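Local coordinates for protein endonuclease and methylase LlaGI (Lactococcus lactis, PDB 5FFJ) that recognises specific DNA sequences as a Type ISP restriction-modification enzyme, probably methylating adenine and coupling a helicase-like ATPase to DNA cleavage, at residues G958-G970 and D996-D1008. Numbering follows the deposited sequence.
With nucleotides of chain B.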
loop_
_atom_site.group_PDB
_atom_site.type_symbol
_atom_site.label_atom_id
_atom_site.label_comp_id
_atom_site.label_asym_id
_atom_site.label_seq_id
_atom_site.Cartn_x
_atom_site.Cartn_y
_atom_site.Cartn_z
ATOM N N GLY A 958 -17.949 15.749 -0.165
ATOM C CA GLY A 958 -18.764 16.927 0.056
ATOM C C GLY A 958 -19.152 17.088 1.510
ATOM O O GLY A 958 -18.339 16.856 2.405
ATOM N N GLU A 959 -20.399 17.484 1.742
ATOM C CA GLU A 959 -20.896 17.709 3.092
ATOM C C GLU A 959 -20.717 16.461 3.948
ATOM O O GLU A 959 -20.275 16.546 5.092
ATOM C CB GLU A 959 -22.370 18.119 3.059
ATOM C CG GLU A 959 -22.853 18.814 4.323
ATOM C CD GLU A 959 -24.334 19.142 4.279
ATOM O OE1 GLU A 959 -25.111 18.324 3.742
ATOM O OE2 GLU A 959 -24.720 20.220 4.778
ATOM N N THR A 960 -21.052 15.303 3.384
ATOM C CA THR A 960 -20.893 14.040 4.094
ATOM C C THR A 960 -19.452 13.845 4.548
ATOM O O THR A 960 -19.204 13.371 5.653
ATOM C CB THR A 960 -21.306 12.838 3.226
ATOM O OG1 THR A 960 -20.800 13.008 1.897
ATOM C CG2 THR A 960 -22.819 12.712 3.177
ATOM N N SER A 961 -18.504 14.222 3.697
ATOM C CA SER A 961 -17.091 14.090 4.032
ATOM C C SER A 961 -16.733 14.992 5.207
ATOM O O SER A 961 -16.009 14.587 6.117
ATOM C CB SER A 961 -16.213 14.425 2.825
ATOM O OG SER A 961 -14.841 14.259 3.133
ATOM N N ARG A 962 -17.252 16.215 5.184
ATOM C CA ARG A 962 -16.968 17.182 6.238
ATOM C C ARG A 962 -17.585 16.731 7.559
ATOM O O ARG A 962 -16.980 16.893 8.618
ATOM C CB ARG A 962 -17.488 18.572 5.851
ATOM C CG ARG A 962 -16.883 19.127 4.562
ATOM C CD ARG A 962 -17.193 20.603 4.373
ATOM N NE ARG A 962 -18.625 20.862 4.218
ATOM C CZ ARG A 962 -19.280 20.826 3.060
ATOM N NH1 ARG A 962 -18.644 20.529 1.932
ATOM N NH2 ARG A 962 -20.581 21.082 3.030
ATOM N N LYS A 963 -18.784 16.158 7.491
ATOM C CA LYS A 963 -19.467 15.673 8.688
ATOM C C LYS A 963 -18.718 14.501 9.317
ATOM O O LYS A 963 -18.613 14.410 10.540
ATOM C CB LYS A 963 -20.905 15.255 8.365
ATOM C CG LYS A 963 -21.826 16.403 7.980
ATOM C CD LYS A 963 -23.278 16.088 8.305
ATOM C CE LYS A 963 -24.234 16.905 7.448
ATOM N NZ LYS A 963 -24.294 16.404 6.045
ATOM N N GLU A 964 -18.201 13.604 8.482
ATOM C CA GLU A 964 -17.454 12.446 8.966
ATOM C C GLU A 964 -16.238 12.890 9.770
ATOM O O GLU A 964 -16.105 12.559 10.948
ATOM C CB GLU A 964 -17.021 11.556 7.801
ATOM C CG GLU A 964 -18.163 10.774 7.171
ATOM C CD GLU A 964 -18.744 9.734 8.105
ATOM O OE1 GLU A 964 -17.971 8.908 8.637
ATOM O OE2 GLU A 964 -19.977 9.748 8.310
ATOM N N GLY A 965 -15.352 13.639 9.124
ATOM C CA GLY A 965 -14.235 14.261 9.811
ATOM C C GLY A 965 -12.986 13.406 9.888
ATOM O O GLY A 965 -12.670 12.656 8.965
ATOM N N GLY A 966 -12.279 13.526 11.008
ATOM C CA GLY A 966 -10.982 12.898 11.189
ATOM C C GLY A 966 -10.968 11.391 11.029
ATOM O O GLY A 966 -11.912 10.698 11.412
ATOM N N LYS A 967 -9.878 10.889 10.459
ATOM C CA LYS A 967 -9.657 9.456 10.306
ATOM C C LYS A 967 -8.834 8.930 11.480
ATOM O O LYS A 967 -7.691 9.343 11.673
ATOM C CB LYS A 967 -8.950 9.164 8.979
ATOM C CG LYS A 967 -9.666 9.739 7.761
ATOM C CD LYS A 967 -8.847 9.583 6.488
ATOM C CE LYS A 967 -7.656 10.524 6.477
ATOM N NZ LYS A 967 -7.119 10.708 5.104
ATOM N N ILE A 968 -9.422 8.028 12.260
ATOM C CA ILE A 968 -8.801 7.528 13.488
ATOM C C ILE A 968 -7.389 6.972 13.285
ATOM O O ILE A 968 -6.521 7.151 14.139
ATOM C CB ILE A 968 -9.667 6.423 14.133
ATOM C CG1 ILE A 968 -10.957 7.024 14.698
ATOM C CG2 ILE A 968 -8.888 5.693 15.233
ATOM C CD1 ILE A 968 -10.762 7.855 15.952
ATOM N N PHE A 969 -7.176 6.272 12.176
ATOM C CA PHE A 969 -5.856 5.750 11.840
ATOM C C PHE A 969 -5.146 6.652 10.829
ATOM O O PHE A 969 -4.176 6.238 10.192
ATOM C CB PHE A 969 -5.978 4.320 11.301
ATOM C CG PHE A 969 -6.669 3.378 12.250
ATOM C CD1 PHE A 969 -5.940 2.641 13.169
ATOM C CD2 PHE A 969 -8.048 3.244 12.236
ATOM C CE1 PHE A 969 -6.572 1.781 14.050
ATOM C CE2 PHE A 969 -8.686 2.386 13.115
ATOM C CZ PHE A 969 -7.948 1.653 14.022
ATOM N N GLY A 970 -5.627 7.889 10.701
ATOM C CA GLY A 970 -5.037 8.856 9.791
ATOM C C GLY A 970 -4.927 8.325 8.377
ATOM O O GLY A 970 -5.926 7.978 7.750
ATOM N N ASP A 996 -22.982 8.160 18.684
ATOM C CA ASP A 996 -22.285 8.808 17.580
ATOM C C ASP A 996 -21.348 9.858 18.163
ATOM O O ASP A 996 -21.784 10.738 18.906
ATOM C CB ASP A 996 -23.285 9.441 16.608
ATOM C CG ASP A 996 -22.638 9.913 15.315
ATOM O OD1 ASP A 996 -21.429 10.226 15.316
ATOM O OD2 ASP A 996 -23.349 9.974 14.290
ATOM N N ILE A 997 -20.065 9.767 17.829
ATOM C CA ILE A 997 -19.069 10.680 18.384
ATOM C C ILE A 997 -19.341 12.129 17.981
ATOM O O ILE A 997 -18.785 13.056 18.572
ATOM C CB ILE A 997 -17.638 10.294 17.943
ATOM C CG1 ILE A 997 -16.601 10.922 18.879
ATOM C CG2 ILE A 997 -17.385 10.707 16.492
ATOM C CD1 ILE A 997 -15.209 10.329 18.734
ATOM N N GLY A 998 -20.187 12.311 16.971
ATOM C CA GLY A 998 -20.596 13.631 16.526
ATOM C C GLY A 998 -19.978 14.028 15.203
ATOM O O GLY A 998 -18.936 13.504 14.805
ATOM N N ASP A 999 -20.625 14.966 14.520
ATOM C CA ASP A 999 -20.141 15.432 13.231
ATOM C C ASP A 999 -18.894 16.311 13.393
ATOM O O ASP A 999 -18.629 16.843 14.473
ATOM C CB ASP A 999 -21.242 16.210 12.486
ATOM C CG ASP A 999 -22.488 15.372 12.219
ATOM O OD1 ASP A 999 -22.377 14.132 12.122
ATOM O OD2 ASP A 999 -23.583 15.964 12.093
ATOM N N TYR A 1000 -18.105 16.387 12.321
ATOM C CA TYR A 1000 -17.099 17.437 12.091
ATOM C C TYR A 1000 -15.851 17.396 12.976
ATOM O O TYR A 1000 -14.963 18.235 12.820
ATOM C CB TYR A 1000 -17.740 18.825 12.236
ATOM C CG TYR A 1000 -18.820 19.117 11.216
ATOM C CD1 TYR A 1000 -18.510 19.259 9.870
ATOM C CD2 TYR A 1000 -20.146 19.256 11.599
ATOM C CE1 TYR A 1000 -19.491 19.524 8.934
ATOM C CE2 TYR A 1000 -21.135 19.524 10.669
ATOM C CZ TYR A 1000 -20.800 19.659 9.336
ATOM O OH TYR A 1000 -21.777 19.925 8.397
ATOM N N LEU A 1001 -15.753 16.429 13.880
ATOM C CA LEU A 1001 -14.621 16.394 14.800
ATOM C C LEU A 1001 -13.320 16.034 14.087
ATOM O O LEU A 1001 -13.294 15.156 13.223
ATOM C CB LEU A 1001 -14.883 15.402 15.933
ATOM C CG LEU A 1001 -16.041 15.754 16.867
ATOM C CD1 LEU A 1001 -16.242 14.639 17.884
ATOM C CD2 LEU A 1001 -15.793 17.091 17.561
ATOM N N THR A 1002 -12.245 16.730 14.449
ATOM C CA THR A 1002 -10.922 16.433 13.913
ATOM C C THR A 1002 -10.429 15.092 14.440
ATOM O O THR A 1002 -11.006 14.531 15.371
ATOM C CB THR A 1002 -9.887 17.528 14.275
ATOM O OG1 THR A 1002 -9.662 17.541 15.690
ATOM C CG2 THR A 1002 -10.359 18.904 13.820
ATOM N N ARG A 1003 -9.358 14.590 13.833
ATOM C CA ARG A 1003 -8.757 13.326 14.235
ATOM C C ARG A 1003 -8.396 13.338 15.717
ATOM O O ARG A 1003 -8.665 12.375 16.432
ATOM C CB ARG A 1003 -7.514 13.039 13.387
ATOM C CG ARG A 1003 -6.611 11.932 13.924
ATOM C CD ARG A 1003 -5.520 11.582 12.916
ATOM N NE ARG A 1003 -4.305 11.064 13.543
ATOM C CZ ARG A 1003 -4.147 9.815 13.972
ATOM N NH1 ARG A 1003 -5.132 8.936 13.859
ATOM N NH2 ARG A 1003 -2.999 9.442 14.522
ATOM N N ASP A 1004 -7.803 14.437 16.176
ATOM C CA ASP A 1004 -7.355 14.531 17.563
ATOM C C ASP A 1004 -8.446 15.091 18.484
ATOM O O ASP A 1004 -8.350 14.958 19.703
ATOM C CB ASP A 1004 -6.078 15.378 17.663
ATOM C CG ASP A 1004 -6.179 16.692 16.918
ATOM O OD1 ASP A 1004 -7.160 16.880 16.167
ATOM O OD2 ASP A 1004 -5.264 17.529 17.073
ATOM N N ASP A 1005 -9.483 15.701 17.912
ATOM C CA ASP A 1005 -10.660 16.067 18.699
ATOM C C ASP A 1005 -11.313 14.787 19.193
ATOM O O ASP A 1005 -11.795 14.714 20.323
ATOM C CB ASP A 1005 -11.666 16.888 17.884
ATOM C CG ASP A 1005 -11.395 18.382 17.935
ATOM O OD1 ASP A 1005 -10.216 18.779 18.045
ATOM O OD2 ASP A 1005 -12.370 19.159 17.863
ATOM N N LYS A 1006 -11.324 13.778 18.328
ATOM C CA LYS A 1006 -11.882 12.475 18.661
ATOM C C LYS A 1006 -11.003 11.755 19.679
ATOM O O LYS A 1006 -11.504 11.042 20.549
ATOM C CB LYS A 1006 -12.038 11.625 17.397
ATOM C CG LYS A 1006 -13.044 12.180 16.398
ATOM C CD LYS A 1006 -13.019 11.412 15.087
ATOM C CE LYS A 1006 -14.094 11.904 14.130
ATOM N NZ LYS A 1006 -13.912 11.355 12.758
ATOM N N LEU A 1007 -9.691 11.949 19.572
ATOM C CA LEU A 1007 -8.748 11.336 20.503
ATOM C C LEU A 1007 -8.721 12.089 21.829
ATOM O O LEU A 1007 -8.486 11.496 22.881
ATOM C CB LEU A 1007 -7.346 11.289 19.897
ATOM C CG LEU A 1007 -7.205 10.440 18.633
ATOM C CD1 LEU A 1007 -5.823 10.611 18.025
ATOM C CD2 LEU A 1007 -7.482 8.973 18.919
ATOM N N ASP A 1008 -8.953 13.399 21.772
ATOM C CA ASP A 1008 -9.073 14.203 22.983
ATOM C C ASP A 1008 -10.179 13.643 23.873
ATOM O O ASP A 1008 -10.098 13.720 25.096
ATOM C CB ASP A 1008 -9.360 15.668 22.640
ATOM C CG ASP A 1008 -8.106 16.442 22.262
ATOM O OD1 ASP A 1008 -7.044 15.814 22.068
ATOM O OD2 ASP A 1008 -8.188 17.683 22.150
ATOM P P DG B 12 -7.651 2.423 3.003
ATOM O OP1 DG B 12 -8.965 2.742 3.602
ATOM O OP2 DG B 12 -7.565 1.987 1.591
ATOM O "O5'" DG B 12 -6.753 3.731 3.196
ATOM C "C5'" DG B 12 -5.361 3.686 2.913
ATOM C "C4'" DG B 12 -5.105 3.834 1.429
ATOM O "O4'" DG B 12 -5.834 4.985 0.935
ATOM C "C3'" DG B 12 -3.658 4.099 1.059
ATOM O "O3'" DG B 12 -3.392 3.654 -0.282
ATOM C "C2'" DG B 12 -3.564 5.612 1.229
ATOM C "C1'" DG B 12 -4.955 6.092 0.799
ATOM N N9 DG B 12 -5.489 7.219 1.581
ATOM C C8 DG B 12 -5.260 7.515 2.908
ATOM N N7 DG B 12 -5.886 8.589 3.318
ATOM C C5 DG B 12 -6.575 9.030 2.195
ATOM C C6 DG B 12 -7.430 10.149 2.025
ATOM O O6 DG B 12 -7.758 11.003 2.861
ATOM N N1 DG B 12 -7.921 10.226 0.723
ATOM C C2 DG B 12 -7.623 9.338 -0.282
ATOM N N2 DG B 12 -8.190 9.568 -1.470
ATOM N N3 DG B 12 -6.827 8.291 -0.134
ATOM C C4 DG B 12 -6.340 8.198 1.121
ATOM P P DA B 11 -10.629 -2.370 2.193
ATOM O OP1 DA B 11 -9.450 -2.839 1.430
ATOM O OP2 DA B 11 -11.371 -3.317 3.057
ATOM O "O5'" DA B 11 -10.177 -1.114 3.076
ATOM C "C5'" DA B 11 -9.573 -1.311 4.347
ATOM C "C4'" DA B 11 -8.713 -0.121 4.723
ATOM O "O4'" DA B 11 -8.345 -0.204 6.127
ATOM C "C3'" DA B 11 -7.390 -0.029 3.978
ATOM O "O3'" DA B 11 -6.920 1.323 3.920
ATOM C "C2'" DA B 11 -6.503 -0.906 4.849
ATOM C "C1'" DA B 11 -6.954 -0.474 6.242
ATOM N N9 DA B 11 -6.765 -1.465 7.300
ATOM C C8 DA B 11 -6.628 -2.819 7.168
ATOM N N7 DA B 11 -6.493 -3.449 8.312
ATOM C C5 DA B 11 -6.559 -2.440 9.258
ATOM C C6 DA B 11 -6.481 -2.447 10.664
ATOM N N6 DA B 11 -6.315 -3.559 11.385
ATOM N N1 DA B 11 -6.582 -1.264 11.303
ATOM C C2 DA B 11 -6.748 -0.153 10.578
ATOM N N3 DA B 11 -6.834 -0.023 9.257
ATOM C C4 DA B 11 -6.730 -1.214 8.651
#
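The chain of Lys-1006 runs extended beyond CG (chi2 to chi4 all near 180°), which carries its ammonium to the backbone where helix 959-964 ends. There NZ donates to Glu-964 O at 3.1 Å and to Gly-966 O. In Tyr-1000, CG is anti to the carbonyl carbon (chi1 -63°), and the ring lies alongside Lys-963. One ring face receives Lys-963 CA in a CH-pi contact, 4.1 Å from CA to the ring centroid. Beyond it, Lys-963 CG packs against Tyr-1000 OH at 3.5 Å. The Lys-963 chain bends at chi4 and takes NZ away to a salt bridge with Glu-959 OE1.

Two backbone bonds tie the C-terminal end of helix 959-964 and the following loop to residues 1000-1001. Tyr-1000 N donates to Lys-963 O at 2.7 Å. Gly-966 N donates to Leu-1001 O at 2.9 Å. With an alanine in place of Lys-1006, the carbonyls of Glu-964 and Gly-966 would probably lose their shared donor, and their link to helix 1003-1012 would weaken.

The Arg-1003 chain lies along the turn 967-970, its CD 3.4 Å from Lys-967 O. Lys-967 NZ donates to N7 of guanine DG12 of chain B at 3.0 Å and also to its O6, reading the major-groove edge. C2 of adenine DA11 of chain B sits over the centre of the Phe-969 ring. Phe-969 also touches Asn-854 of the Asn-Pro-Pro-Tyr motif, so DA11 probably lies at the methyltransferase active site.

Arg-951 of strand 944-951 forms salt bridges with Glu-964 and Asp-999. Ile-968 packs on Leu-950 of that strand, on Ile-977 of strand 977-984 and on Val-709 of helix 707-725. Segment 958-970 lies between the two strands, whose mixed sheet has the 3-2-1-4-5-7-6 order of class I methyltransferases, and 996-1008 follows strand 991-996.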